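Local coordinates for Lmo2445 protein (Listeria monocytogenes EGD-e, PDB 5HZL) that is of unknown function but is a secreted, calcium-binding, internalin-like protein built from leucine-rich repeats and a probably immunoglobulin-like C-terminal domain, at residues 181-186 against 203-208; 220-225 against 290-295. All coordinates share one frame; numbering follows the deposited sequence.

Contact 1: residues 181-186 against 203-208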
loop_
_atom_site.group_PDB
_atom_site.type_symbol
_atom_site.label_atom_id
_atom_site.label_comp_id
_atom_site.label_asym_id
_atom_site.label_seq_id
_atom_site.Cartn_x
_atom_site.Cartn_y
_atom_site.Cartn_z
ATOM N N HIS A 181 6.223 3.974 5.186
ATOM C CA HIS A 181 7.669 3.959 5.434
ATOM C C HIS A 181 8.461 4.365 4.207
ATOM O O HIS A 181 9.514 3.790 3.900
ATOM C CB HIS A 181 8.114 2.550 5.876
ATOM C CG HIS A 181 7.283 1.966 6.974
ATOM N ND1 HIS A 181 7.195 2.535 8.226
ATOM C CD2 HIS A 181 6.526 0.846 7.017
ATOM C CE1 HIS A 181 6.401 1.804 8.985
ATOM N NE2 HIS A 181 5.982 0.773 8.275
ATOM N N LEU A 182 7.947 5.364 3.512
ATOM C CA LEU A 182 8.573 5.881 2.299
ATOM C C LEU A 182 9.707 6.870 2.613
ATOM O O LEU A 182 9.616 7.628 3.575
ATOM C CB LEU A 182 7.500 6.560 1.445
ATOM C CG LEU A 182 6.400 5.618 0.949
ATOM C CD1 LEU A 182 5.240 6.386 0.336
ATOM C CD2 LEU A 182 7.008 4.614 -0.021
ATOM N N ILE A 183 10.765 6.846 1.794
ATOM C CA ILE A 183 11.922 7.733 1.961
ATOM C C ILE A 183 11.973 8.759 0.841
ATOM O O ILE A 183 12.963 9.464 0.662
ATOM C CB ILE A 183 13.251 6.937 1.952
ATOM C CG1 ILE A 183 13.553 6.338 0.563
ATOM C CG2 ILE A 183 13.200 5.857 3.019
ATOM C CD1 ILE A 183 14.920 5.718 0.433
ATOM N N SER A 184 10.879 8.850 0.114
ATOM C CA SER A 184 10.788 9.700 -1.035
ATOM C C SER A 184 9.353 10.182 -1.169
ATOM O O SER A 184 8.448 9.602 -0.565
ATOM C CB SER A 184 11.180 8.826 -2.222
ATOM O OG SER A 184 10.985 9.458 -3.466
ATOM N N ILE A 185 9.153 11.226 -1.968
ATOM C CA ILE A 185 7.841 11.788 -2.191
ATOM C C ILE A 185 7.417 11.659 -3.660
ATOM O O ILE A 185 8.236 11.893 -4.562
ATOM C CB ILE A 185 7.827 13.299 -1.836
ATOM C CG1 ILE A 185 8.253 13.522 -0.381
ATOM C CG2 ILE A 185 6.447 13.932 -2.079
ATOM C CD1 ILE A 185 8.251 14.980 0.055
ATOM N N PRO A 186 6.142 11.274 -3.911
ATOM C CA PRO A 186 5.636 11.252 -5.285
ATOM C C PRO A 186 5.307 12.715 -5.635
ATOM O O PRO A 186 4.161 13.140 -5.552
ATOM C CB PRO A 186 4.385 10.384 -5.190
ATOM C CG PRO A 186 3.930 10.525 -3.787
ATOM C CD PRO A 186 5.151 10.748 -2.955
ATOM N N GLN A 203 6.115 9.543 7.813
ATOM C CA GLN A 203 6.809 8.490 7.062
ATOM C C GLN A 203 7.962 8.105 7.968
ATOM O O GLN A 203 8.713 8.978 8.403
ATOM C CB GLN A 203 7.311 8.979 5.721
ATOM C CG GLN A 203 6.209 9.473 4.801
ATOM C CD GLN A 203 5.205 8.401 4.401
ATOM O OE1 GLN A 203 5.522 7.198 4.305
ATOM N NE2 GLN A 203 3.979 8.845 4.128
ATOM N N THR A 204 8.102 6.823 8.286
ATOM C CA THR A 204 9.171 6.373 9.189
ATOM C C THR A 204 9.850 5.152 8.648
ATOM O O THR A 204 9.188 4.285 8.108
ATOM C CB THR A 204 8.614 6.043 10.579
ATOM O OG1 THR A 204 7.720 4.917 10.496
ATOM C CG2 THR A 204 7.878 7.252 11.130
ATOM N N ALA A 205 11.165 5.062 8.794
ATOM C CA ALA A 205 11.872 3.901 8.278
ATOM C C ALA A 205 13.172 3.623 8.974
ATOM O O ALA A 205 13.903 4.536 9.318
ATOM C CB ALA A 205 12.129 4.075 6.786
ATOM N N THR A 206 13.443 2.344 9.175
ATOM C CA THR A 206 14.681 1.895 9.785
ATOM C C THR A 206 15.490 1.284 8.648
ATOM O O THR A 206 15.098 0.267 8.071
ATOM C CB THR A 206 14.398 0.865 10.885
ATOM O OG1 THR A 206 13.425 1.415 11.778
ATOM C CG2 THR A 206 15.675 0.498 11.647
ATOM N N TYR A 207 16.599 1.927 8.306
ATOM C CA TYR A 207 17.470 1.455 7.212
ATOM C C TYR A 207 18.237 0.187 7.566
ATOM O O TYR A 207 18.343 -0.177 8.733
ATOM C CB TYR A 207 18.451 2.560 6.767
ATOM C CG TYR A 207 17.842 3.659 5.896
ATOM C CD1 TYR A 207 16.816 4.471 6.372
ATOM C CD2 TYR A 207 18.333 3.916 4.611
ATOM C CE1 TYR A 207 16.275 5.486 5.584
ATOM C CE2 TYR A 207 17.799 4.928 3.817
ATOM C CZ TYR A 207 16.772 5.710 4.307
ATOM O OH TYR A 207 16.226 6.716 3.551
ATOM N N PRO A 208 18.733 -0.526 6.547
ATOM C CA PRO A 208 19.513 -1.720 6.892
ATOM C C PRO A 208 20.733 -1.330 7.738
ATOM O O PRO A 208 21.231 -0.227 7.590
ATOM C CB PRO A 208 19.920 -2.275 5.519
ATOM C CG PRO A 208 18.830 -1.825 4.599
ATOM C CD PRO A 208 18.370 -0.491 5.112
#
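The imidazole of H181 lies against the backbone and hydroxyl of T204, crossing that side chain at a slant and turning its ND1 edge to it. ND1 donates to the carbonyl O of T204 at 2.7 Å, with the acceptor nearly in the ring plane; the N-H...O angle of 138° makes it a bent bond, and the donor stands somewhat off the carbonyl plane. The hydroxyl of T204 is a second, weak partner, OG1 lying 3.3 Å from H181 ND1, because chi1 of 65° sets OG1 between the backbone N and the carbonyl carbon.

One residue on, the backbone N of L182 donates to Q203 OE1 at 3.1 Å in a straighter bond (164°). The Q203 chain, bent at chi2, runs alongside the L182 side chain, while NE2 of the same amide is held by the carbonyls of L177 and F200, which should hold the amide in this orientation.

The contact lies where the leucine-rich repeats appear to give way to the C-terminal domain: strand 181-182 pairs in parallel with 158-159, away from the seven-stranded parallel sheet of the repeats, and 203-212 is the edge strand of the next sheet.

Near Y207 the chemistry turns apolar. CG2 of I183 lies obliquely to the phenol, 3.8 Å from Y207 CZ, and 4.3 Å from A205 CB, while the Y207 hydroxyl is hydrogen-bonded to the carbonyl of F221. H181, A205 and T206, with S158, also line the pocket that holds a glycol ether, probably from the crystallisation liquor.

Contact 2: residues 220-225 against 290-295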
loop_
_atom_site.group_PDB
_atom_site.type_symbol
_atom_site.label_atom_id
_atom_site.label_comp_id
_atom_site.label_asym_id
_atom_site.label_seq_id
_atom_site.Cartn_x
_atom_site.Cartn_y
_atom_site.Cartn_z
ATOM N N VAL A 220 24.107 8.909 4.391
ATOM C CA VAL A 220 22.860 8.168 4.122
ATOM C C VAL A 220 22.040 8.741 2.956
ATOM O O VAL A 220 22.110 9.943 2.690
ATOM C CB VAL A 220 21.991 8.135 5.395
ATOM C CG1 VAL A 220 22.729 7.391 6.498
ATOM C CG2 VAL A 220 21.631 9.542 5.876
ATOM N N PHE A 221 21.254 7.880 2.291
ATOM C CA PHE A 221 20.400 8.246 1.126
ATOM C C PHE A 221 18.987 8.534 1.604
ATOM O O PHE A 221 18.253 7.592 1.924
ATOM C CB PHE A 221 20.410 7.101 0.097
ATOM C CG PHE A 221 19.519 7.322 -1.093
ATOM C CD1 PHE A 221 19.853 8.245 -2.070
ATOM C CD2 PHE A 221 18.362 6.563 -1.268
ATOM C CE1 PHE A 221 19.042 8.437 -3.178
ATOM C CE2 PHE A 221 17.548 6.750 -2.377
ATOM C CZ PHE A 221 17.887 7.689 -3.331
ATOM N N VAL A 222 18.607 9.820 1.654
ATOM C CA VAL A 222 17.284 10.217 2.143
ATOM C C VAL A 222 16.672 11.315 1.271
ATOM O O VAL A 222 16.706 12.502 1.635
ATOM C CB VAL A 222 17.362 10.725 3.608
ATOM C CG1 VAL A 222 15.950 10.795 4.211
ATOM C CG2 VAL A 222 18.233 9.817 4.474
ATOM N N PRO A 223 16.091 10.933 0.120
ATOM C CA PRO A 223 15.490 11.912 -0.784
ATOM C C PRO A 223 14.417 12.806 -0.182
ATOM O O PRO A 223 14.287 13.952 -0.603
ATOM C CB PRO A 223 14.893 11.046 -1.886
ATOM C CG PRO A 223 15.777 9.872 -1.926
ATOM C CD PRO A 223 16.129 9.597 -0.497
ATOM N N PHE A 224 13.674 12.282 0.788
ATOM C CA PHE A 224 12.602 13.033 1.441
ATOM C C PHE A 224 13.076 14.375 2.004
ATOM O O PHE A 224 12.380 15.384 1.870
ATOM C CB PHE A 224 11.965 12.186 2.559
ATOM C CG PHE A 224 10.848 12.889 3.287
ATOM C CD1 PHE A 224 11.115 13.668 4.405
ATOM C CD2 PHE A 224 9.530 12.784 2.846
ATOM C CE1 PHE A 224 10.096 14.326 5.066
ATOM C CE2 PHE A 224 8.508 13.439 3.510
ATOM C CZ PHE A 224 8.791 14.213 4.618
ATOM N N ILE A 225 14.252 14.376 2.632
ATOM C CA ILE A 225 14.822 15.592 3.225
ATOM C C ILE A 225 14.890 16.753 2.230
ATOM O O ILE A 225 14.528 17.885 2.549
ATOM C CB ILE A 225 16.236 15.324 3.805
ATOM C CG1 ILE A 225 16.135 14.388 5.013
ATOM C CG2 ILE A 225 16.907 16.620 4.255
ATOM C CD1 ILE A 225 17.471 13.941 5.570
ATOM N N GLY A 290 8.219 13.243 9.515
ATOM C CA GLY A 290 8.745 11.868 9.717
ATOM C C GLY A 290 10.035 11.678 10.517
ATOM O O GLY A 290 10.492 12.588 11.171
ATOM N N TRP A 291 10.588 10.461 10.486
ATOM C CA TRP A 291 11.866 10.114 11.146
ATOM C C TRP A 291 12.497 8.870 10.525
ATOM O O TRP A 291 11.797 7.945 10.134
ATOM C CB TRP A 291 11.784 9.979 12.677
ATOM C CG TRP A 291 10.816 8.988 13.247
ATOM C CD1 TRP A 291 9.574 9.262 13.760
ATOM C CD2 TRP A 291 11.003 7.573 13.393
ATOM N NE1 TRP A 291 8.982 8.112 14.212
ATOM C CE2 TRP A 291 9.830 7.058 13.994
ATOM C CE3 TRP A 291 12.037 6.683 13.054
ATOM C CZ2 TRP A 291 9.663 5.688 14.272
ATOM C CZ3 TRP A 291 11.872 5.319 13.332
ATOM C CH2 TRP A 291 10.691 4.840 13.941
ATOM N N TYR A 292 13.826 8.849 10.443
ATOM C CA TYR A 292 14.551 7.724 9.840
ATOM C C TYR A 292 15.683 7.210 10.707
ATOM O O TYR A 292 16.525 7.979 11.091
ATOM C CB TYR A 292 15.106 8.153 8.487
ATOM C CG TYR A 292 14.022 8.610 7.544
ATOM C CD1 TYR A 292 13.224 7.686 6.883
ATOM C CD2 TYR A 292 13.788 9.959 7.308
ATOM C CE1 TYR A 292 12.217 8.084 6.009
ATOM C CE2 TYR A 292 12.783 10.363 6.436
ATOM C CZ TYR A 292 11.996 9.416 5.789
ATOM O OH TYR A 292 11.007 9.806 4.925
ATOM N N ASP A 293 15.694 5.908 11.001
ATOM C CA ASP A 293 16.745 5.286 11.827
ATOM C C ASP A 293 17.815 4.577 11.005
ATOM O O ASP A 293 17.529 3.941 9.986
ATOM C CB ASP A 293 16.167 4.287 12.838
ATOM C CG ASP A 293 15.419 4.953 13.987
ATOM O OD1 ASP A 293 15.303 6.202 14.030
ATOM O OD2 ASP A 293 14.952 4.197 14.867
ATOM N N PHE A 294 19.049 4.673 11.485
ATOM C CA PHE A 294 20.201 4.085 10.829
ATOM C C PHE A 294 21.003 3.325 11.871
ATOM O O PHE A 294 21.724 3.946 12.637
ATOM C CB PHE A 294 21.038 5.202 10.200
ATOM C CG PHE A 294 20.243 6.099 9.297
ATOM C CD1 PHE A 294 20.027 5.758 7.973
ATOM C CD2 PHE A 294 19.686 7.268 9.776
ATOM C CE1 PHE A 294 19.283 6.575 7.135
ATOM C CE2 PHE A 294 18.941 8.095 8.946
ATOM C CZ PHE A 294 18.733 7.750 7.626
ATOM N N PRO A 295 20.839 1.986 11.947
ATOM C CA PRO A 295 21.633 1.215 12.917
ATOM C C PRO A 295 23.089 1.186 12.452
ATOM O O PRO A 295 23.365 0.856 11.297
ATOM C CB PRO A 295 21.010 -0.188 12.873
ATOM C CG PRO A 295 19.713 -0.034 12.161
ATOM C CD PRO A 295 19.865 1.134 11.242
#
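Segments 220-225 and 290-295 run in opposite directions without a hydrogen bond between them, their CA atoms 8.3 Å apart at V220 and F294 and 9.2 Å apart at F224 and G290. That spacing is one of facing layers, filled by side chains, and not of neighbouring strands in one sheet. Every second residue, V220, V222 and F224 on one side and Y292 and F294 on the other, points into the gap.

V220 and F294 extend into it from facing sides. CG1 of V220 sits over one face of the F294 ring, 3.8 Å from its centroid and 26° off the normal, in a CH-pi contact displaced toward the rim. V222 divides its two methyls between the aromatic rings: with chi1 at -166°, CG1 lies over a face of Y292, 4.2 Å from the ring centroid, and CG2 reaches F294 CZ at 3.8 Å.

At the far end the side chains of F224 and Y292 run roughly perpendicular. F224 brings CD1 to the edge of the Y292 ring, 4.2 Å from CE2, and the Y292 hydroxyl passes F224 CB at 3.5 Å. That hydroxyl is buried but satisfied, being bonded to the carbonyl of L182 in strand 181-182.

The contact belongs to the hydrophobic core of the C-terminal domain, which its E-set family suggests is immunoglobulin-like. Strand 219-221 pairs with 262-264 on one side, the chain goes on into the short helix that carries F224, and strand 290-298 lies between 203-212 and 273-281, whose I279 touches both V220 and F294.

The two contacts lie about 7 Å apart, centre to centre, and meet through strands 203-212 and 290-298, parallel neighbours in one sheet. Contact 1 is partly buried and mixed: histidine and glutamine side chains bond to backbone atoms, with a weak threonine hydroxyl contact, and apolar packing centres on I183 with A205 and Y207. Contact 2 is wholly buried, with valine methyls and aromatic rings and no hydrogen bond across it. Y207 joins them, its N 2.8 Å from D293 O and its ring packed on F294. Y292, from contact 2, also packs on Q203 and A205 of contact 1, so the two share side chains across the junction.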